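Local coordinates for putative membrane anchored protein (Corynebacterium diphtheriae, PDB 3LSO) that is of unknown function but is probably a membrane-anchored surface protein, rich in beta strands and without helices, at residues B[283-288]-B[424-429]; B[314-319]-B[451-456]. All coordinates share one frame; numbering follows the deposited sequence.

Contact 1. Residues B[283-288]-B[424-429]; sequences PVVTEL and PGIYMF
I426 and M428, two residues apart on strand 425-429, project toward segment 283-288 and carry most of this contact. I426 sets its side chain against the end of the strand that reaches V285. Its CG2 branch meets V285 CG1 at 3.6 Å. Its other branch runs the opposite way along the segment. With CG1 anti to the carbonyl carbon (chi1 -68°) and the chain then extended, CD1 comes to 3.9 Å from P283 CB. Between these two touches, I426 CB lies obliquely beside V284 O, at 3.9 Å. The two branches of the isoleucine thus reach to either side of that carbonyl oxygen, one to P283 and one to V285. M428, a selenomethionine, fills a second hollow. Its chain bends at the last torsion (chi3 -69°), and CE turns in among V285, E287 and L288. M428 CE is 3.8 Å from L288 CD1 and 3.9 Å from the carbonyl oxygen E287 O. V285 CG1 also reaches M428 CE, at 4.1 Å, and so serves both bumps. The strand axes cross at 63°. S257 hydrogen-bonds the backbone N of I426, and K387 forms a salt bridge with E287. No hydrogen bond joins the two segments themselves. Across them the side-chain touches are apolar, so the fit there probably rests on shape, with the S257 bond to I426 N as a polar tie beside it.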
loop_
_atom_site.group_PDB
_atom_site.type_symbol
_atom_site.label_atom_id
_atom_site.label_comp_id
_atom_site.label_asym_id
_atom_site.label_seq_id
_atom_site.Cartn_x
_atom_site.Cartn_y
_atom_site.Cartn_z
ATOM N N PRO B 283 16.587 -0.854 -4.819
ATOM C CA PRO B 283 17.849 -0.226 -5.056
ATOM C C PRO B 283 18.910 -1.295 -5.122
ATOM O O PRO B 283 19.056 -2.072 -4.177
ATOM C CB PRO B 283 18.060 0.617 -3.795
ATOM C CG PRO B 283 16.812 0.493 -3.013
ATOM C CD PRO B 283 16.214 -0.775 -3.404
ATOM N N VAL B 284 19.649 -1.343 -6.219
ATOM C CA VAL B 284 20.730 -2.289 -6.326
ATOM C C VAL B 284 22.063 -1.561 -6.288
ATOM O O VAL B 284 22.287 -0.623 -7.031
ATOM C CB VAL B 284 20.563 -3.137 -7.560
ATOM C CG1 VAL B 284 21.770 -3.968 -7.806
ATOM C CG2 VAL B 284 19.389 -4.031 -7.365
ATOM N N VAL B 285 22.939 -1.987 -5.395
ATOM C CA VAL B 285 24.207 -1.312 -5.169
ATOM C C VAL B 285 25.351 -2.239 -5.609
ATOM O O VAL B 285 25.151 -3.459 -5.702
ATOM C CB VAL B 285 24.350 -0.961 -3.667
ATOM C CG1 VAL B 285 23.405 0.161 -3.281
ATOM C CG2 VAL B 285 24.065 -2.181 -2.807
ATOM N N THR B 286 26.540 -1.681 -5.860
ATOM C CA THR B 286 27.708 -2.486 -6.276
ATOM C C THR B 286 28.150 -3.523 -5.225
ATOM O O THR B 286 27.992 -4.733 -5.416
ATOM C CB THR B 286 28.890 -1.580 -6.639
ATOM O OG1 THR B 286 28.459 -0.653 -7.640
ATOM C CG2 THR B 286 30.078 -2.404 -7.161
ATOM N N GLU B 287 28.708 -3.032 -4.124
ATOM C CA GLU B 287 29.058 -3.858 -2.971
ATOM C C GLU B 287 28.443 -3.152 -1.754
ATOM O O GLU B 287 28.351 -1.907 -1.704
ATOM C CB GLU B 287 30.602 -3.951 -2.846
ATOM C CG GLU B 287 31.211 -5.085 -1.969
ATOM C CD GLU B 287 32.721 -4.860 -1.644
ATOM O OE1 GLU B 287 33.424 -4.097 -2.372
ATOM O OE2 GLU B 287 33.204 -5.449 -0.638
ATOM N N LEU B 288 27.995 -3.949 -0.794
ATOM C CA LEU B 288 27.616 -3.419 0.492
ATOM C C LEU B 288 28.503 -4.023 1.576
ATOM O O LEU B 288 28.400 -5.218 1.890
ATOM C CB LEU B 288 26.145 -3.708 0.777
ATOM C CG LEU B 288 25.624 -3.158 2.119
ATOM C CD1 LEU B 288 25.447 -1.623 2.148
ATOM C CD2 LEU B 288 24.317 -3.853 2.509
ATOM N N PRO B 424 26.491 5.053 -14.698
ATOM C CA PRO B 424 25.199 5.065 -14.014
ATOM C C PRO B 424 25.158 4.060 -12.881
ATOM O O PRO B 424 25.764 2.995 -13.015
ATOM C CB PRO B 424 24.238 4.613 -15.106
ATOM C CG PRO B 424 24.806 5.167 -16.292
ATOM C CD PRO B 424 26.297 4.993 -16.153
ATOM N N GLY B 425 24.464 4.403 -11.787
ATOM C CA GLY B 425 24.221 3.468 -10.694
ATOM C C GLY B 425 24.138 4.145 -9.338
ATOM O O GLY B 425 24.083 5.374 -9.258
ATOM N N ILE B 426 24.134 3.330 -8.278
ATOM C CA ILE B 426 24.057 3.798 -6.927
ATOM C C ILE B 426 25.396 3.552 -6.214
ATOM O O ILE B 426 25.993 2.483 -6.319
ATOM C CB ILE B 426 22.943 3.091 -6.162
ATOM C CG1 ILE B 426 21.574 3.497 -6.691
ATOM C CG2 ILE B 426 23.002 3.476 -4.712
ATOM C CD1 ILE B 426 20.405 2.722 -6.076
ATOM N N TYR B 427 25.840 4.545 -5.455
ATOM C CA TYR B 427 27.174 4.572 -4.922
ATOM C C TYR B 427 27.030 5.114 -3.504
ATOM O O TYR B 427 26.145 5.939 -3.267
ATOM C CB TYR B 427 28.032 5.524 -5.761
ATOM C CG TYR B 427 28.289 5.121 -7.218
ATOM C CD1 TYR B 427 29.396 4.337 -7.572
ATOM C CD2 TYR B 427 27.450 5.550 -8.236
ATOM C CE1 TYR B 427 29.638 3.971 -8.905
ATOM C CE2 TYR B 427 27.673 5.202 -9.570
ATOM C CZ TYR B 427 28.767 4.414 -9.892
ATOM O OH TYR B 427 28.982 4.082 -11.208
HETATM N N MSE B 428 27.847 4.629 -2.560
HETATM C CA MSE B 428 27.890 5.154 -1.194
HETATM C C MSE B 428 29.318 5.445 -0.849
HETATM O O MSE B 428 30.233 4.853 -1.428
HETATM C CB MSE B 428 27.460 4.100 -0.185
HETATM C CG MSE B 428 25.981 3.952 0.054
HETATM SE SE MSE B 428 25.723 2.277 0.987
HETATM C CE MSE B 428 26.189 1.094 -0.463
ATOM N N PHE B 429 29.530 6.307 0.130
ATOM C CA PHE B 429 30.844 6.400 0.721
ATOM C C PHE B 429 31.004 5.414 1.882
ATOM O O PHE B 429 30.012 4.947 2.462
ATOM C CB PHE B 429 31.107 7.832 1.139
ATOM C CG PHE B 429 31.207 8.760 -0.016
ATOM C CD1 PHE B 429 32.432 9.104 -0.539
ATOM C CD2 PHE B 429 30.065 9.261 -0.624
ATOM C CE1 PHE B 429 32.531 9.947 -1.613
ATOM C CE2 PHE B 429 30.164 10.125 -1.721
ATOM C CZ PHE B 429 31.399 10.460 -2.207
#

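Contact 2. Residues B[314-319]-B[451-456]; sequences AKVMPG and FEIAGP
F451 and V316 meet on one face of a short parallel strand pair. The F451 side chain starts at CB, which is 4.0 Å from A314 CB and 3.8 Å from V316 CG2. CB also lies 3.5 Å from the carbonyl oxygen A314 O. CG stands between the backbone N and the carbonyl carbon (chi1 67°), which swings the ring to the V316 side. There CD1 comes 4.0 Å from V316 CB, which approaches the ring obliquely. Farther out CE1 and CZ leave segment 314-319 and meet the ring of Y427, whose plane is turned about 20° from that of F451. I303, I418 and L422 also pack on F451. I453 continues the same face. Its CD1 bends back to the backbone of V316, 3.4 Å from V316 O, while its CG2 branch meets P318 CG. The backbones are joined by two hydrogen bonds, both made by E452. Its N donates to A314 O at 2.9 Å, nearly in line with the carbonyl. Its O accepts from V316 N at 3.2 Å, with the donor tilted 20° from the carbonyl plane. The E452 side chain points to the other face, where S259 hydrogen-bonds its carboxylate. One residue bonded through both N and O to the partners flanking K315 is the pattern of a parallel beta pair. Here it adds the short strand 314-316 to the edge of strand 440-453 in a mixed sheet.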
loop_
_atom_site.group_PDB
_atom_site.type_symbol
_atom_site.label_atom_id
_atom_site.label_comp_id
_atom_site.label_asym_id
_atom_site.label_seq_id
_atom_site.Cartn_x
_atom_site.Cartn_y
_atom_site.Cartn_z
ATOM N N ALA B 314 20.877 10.768 -3.003
ATOM C CA ALA B 314 21.154 12.092 -3.537
ATOM C C ALA B 314 21.219 11.995 -5.053
ATOM O O ALA B 314 21.852 11.097 -5.592
ATOM C CB ALA B 314 22.451 12.627 -2.978
ATOM N N LYS B 315 20.543 12.889 -5.751
ATOM C CA LYS B 315 20.655 12.881 -7.205
ATOM C C LYS B 315 21.899 13.682 -7.573
ATOM O O LYS B 315 22.025 14.852 -7.253
ATOM C CB LYS B 315 19.370 13.378 -7.904
ATOM C CG LYS B 315 18.229 12.327 -7.923
ATOM C CD LYS B 315 17.106 12.647 -8.928
ATOM C CE LYS B 315 15.913 11.697 -8.777
ATOM N NZ LYS B 315 14.993 12.079 -7.633
ATOM N N VAL B 316 22.833 13.016 -8.218
ATOM C CA VAL B 316 24.124 13.597 -8.492
ATOM C C VAL B 316 24.468 13.327 -9.949
ATOM O O VAL B 316 24.028 12.349 -10.550
ATOM C CB VAL B 316 25.178 13.012 -7.535
ATOM C CG1 VAL B 316 26.568 13.309 -7.990
ATOM C CG2 VAL B 316 24.951 13.530 -6.126
HETATM N N MSE B 317 25.274 14.211 -10.507
HETATM C CA MSE B 317 25.530 14.252 -11.924
HETATM C C MSE B 317 27.039 14.030 -12.130
HETATM O O MSE B 317 27.850 14.510 -11.337
HETATM C CB MSE B 317 25.123 15.633 -12.338
HETATM C CG MSE B 317 24.870 15.797 -13.757
HETATM SE SE MSE B 317 22.963 15.954 -14.046
HETATM C CE MSE B 317 23.021 16.825 -15.810
ATOM N N PRO B 318 27.440 13.261 -13.164
ATOM C CA PRO B 318 28.896 13.079 -13.270
ATOM C C PRO B 318 29.583 14.411 -13.547
ATOM O O PRO B 318 29.067 15.223 -14.307
ATOM C CB PRO B 318 29.062 12.155 -14.484
ATOM C CG PRO B 318 27.736 11.577 -14.742
ATOM C CD PRO B 318 26.714 12.551 -14.230
ATOM N N GLY B 319 30.737 14.618 -12.934
ATOM C CA GLY B 319 31.567 15.797 -13.135
ATOM C C GLY B 319 31.692 16.603 -11.846
ATOM O O GLY B 319 32.670 17.319 -11.617
ATOM N N PHE B 451 24.474 8.058 -3.304
ATOM C CA PHE B 451 24.037 8.895 -4.405
ATOM C C PHE B 451 23.793 8.058 -5.640
ATOM O O PHE B 451 24.361 6.984 -5.777
ATOM C CB PHE B 451 25.041 10.020 -4.676
ATOM C CG PHE B 451 26.391 9.555 -5.193
ATOM C CD1 PHE B 451 26.613 9.380 -6.553
ATOM C CD2 PHE B 451 27.443 9.345 -4.326
ATOM C CE1 PHE B 451 27.821 8.985 -7.028
ATOM C CE2 PHE B 451 28.667 8.946 -4.801
ATOM C CZ PHE B 451 28.853 8.768 -6.155
ATOM N N GLU B 452 22.931 8.539 -6.529
ATOM C CA GLU B 452 22.675 7.838 -7.774
ATOM C C GLU B 452 23.110 8.685 -8.944
ATOM O O GLU B 452 22.813 9.863 -8.995
ATOM C CB GLU B 452 21.200 7.444 -7.920
ATOM C CG GLU B 452 20.975 6.272 -8.889
ATOM C CD GLU B 452 19.543 5.729 -8.936
ATOM O OE1 GLU B 452 18.772 5.917 -7.969
ATOM O OE2 GLU B 452 19.194 5.099 -9.963
ATOM N N ILE B 453 23.851 8.076 -9.859
ATOM C CA ILE B 453 24.075 8.639 -11.172
ATOM C C ILE B 453 22.976 8.107 -12.045
ATOM O O ILE B 453 22.902 6.908 -12.266
ATOM C CB ILE B 453 25.414 8.181 -11.749
ATOM C CG1 ILE B 453 26.581 8.660 -10.873
ATOM C CG2 ILE B 453 25.556 8.621 -13.195
ATOM C CD1 ILE B 453 26.674 10.142 -10.697
ATOM N N ALA B 454 22.118 8.988 -12.543
ATOM C CA ALA B 454 20.913 8.535 -13.259
ATOM C C ALA B 454 21.214 7.621 -14.441
ATOM O O ALA B 454 22.335 7.585 -14.957
ATOM C CB ALA B 454 20.025 9.711 -13.682
ATOM N N GLY B 455 20.204 6.854 -14.836
ATOM C CA GLY B 455 20.336 5.915 -15.925
ATOM C C GLY B 455 19.435 6.333 -17.061
ATOM O O GLY B 455 18.878 7.435 -17.051
ATOM N N PRO B 456 19.279 5.449 -18.055
ATOM C CA PRO B 456 18.393 5.735 -19.179
ATOM C C PRO B 456 16.925 5.596 -18.762
ATOM O O PRO B 456 16.631 4.962 -17.740
ATOM C CB PRO B 456 18.775 4.667 -20.205
ATOM C CG PRO B 456 19.272 3.510 -19.380
ATOM C CD PRO B 456 19.890 4.108 -18.144
#

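In the fold
The centres of contact 1 and contact 2 lie 11 Å apart, and one sheet connects them. Strands 425-435 and 440-453 follow each other in the chain and pair antiparallel. Two probable hydrogen bonds cross between the contacts, Y427 O to F451 N at 2.7 Å and G425 O to I453 N at 2.8 Å. Strand 425-435 faces segment 283-288, which ends a strand of a separate five-stranded sheet. Strand 440-453 takes segment 314-319 as a parallel neighbour. Contact 2 thus extends the sheet, whereas contact 1 packs it against another. E452 bonds S259 of strand 258-267, so it too reaches the five-stranded sheet. Both contacts are structural packing and pairing within the beta fold.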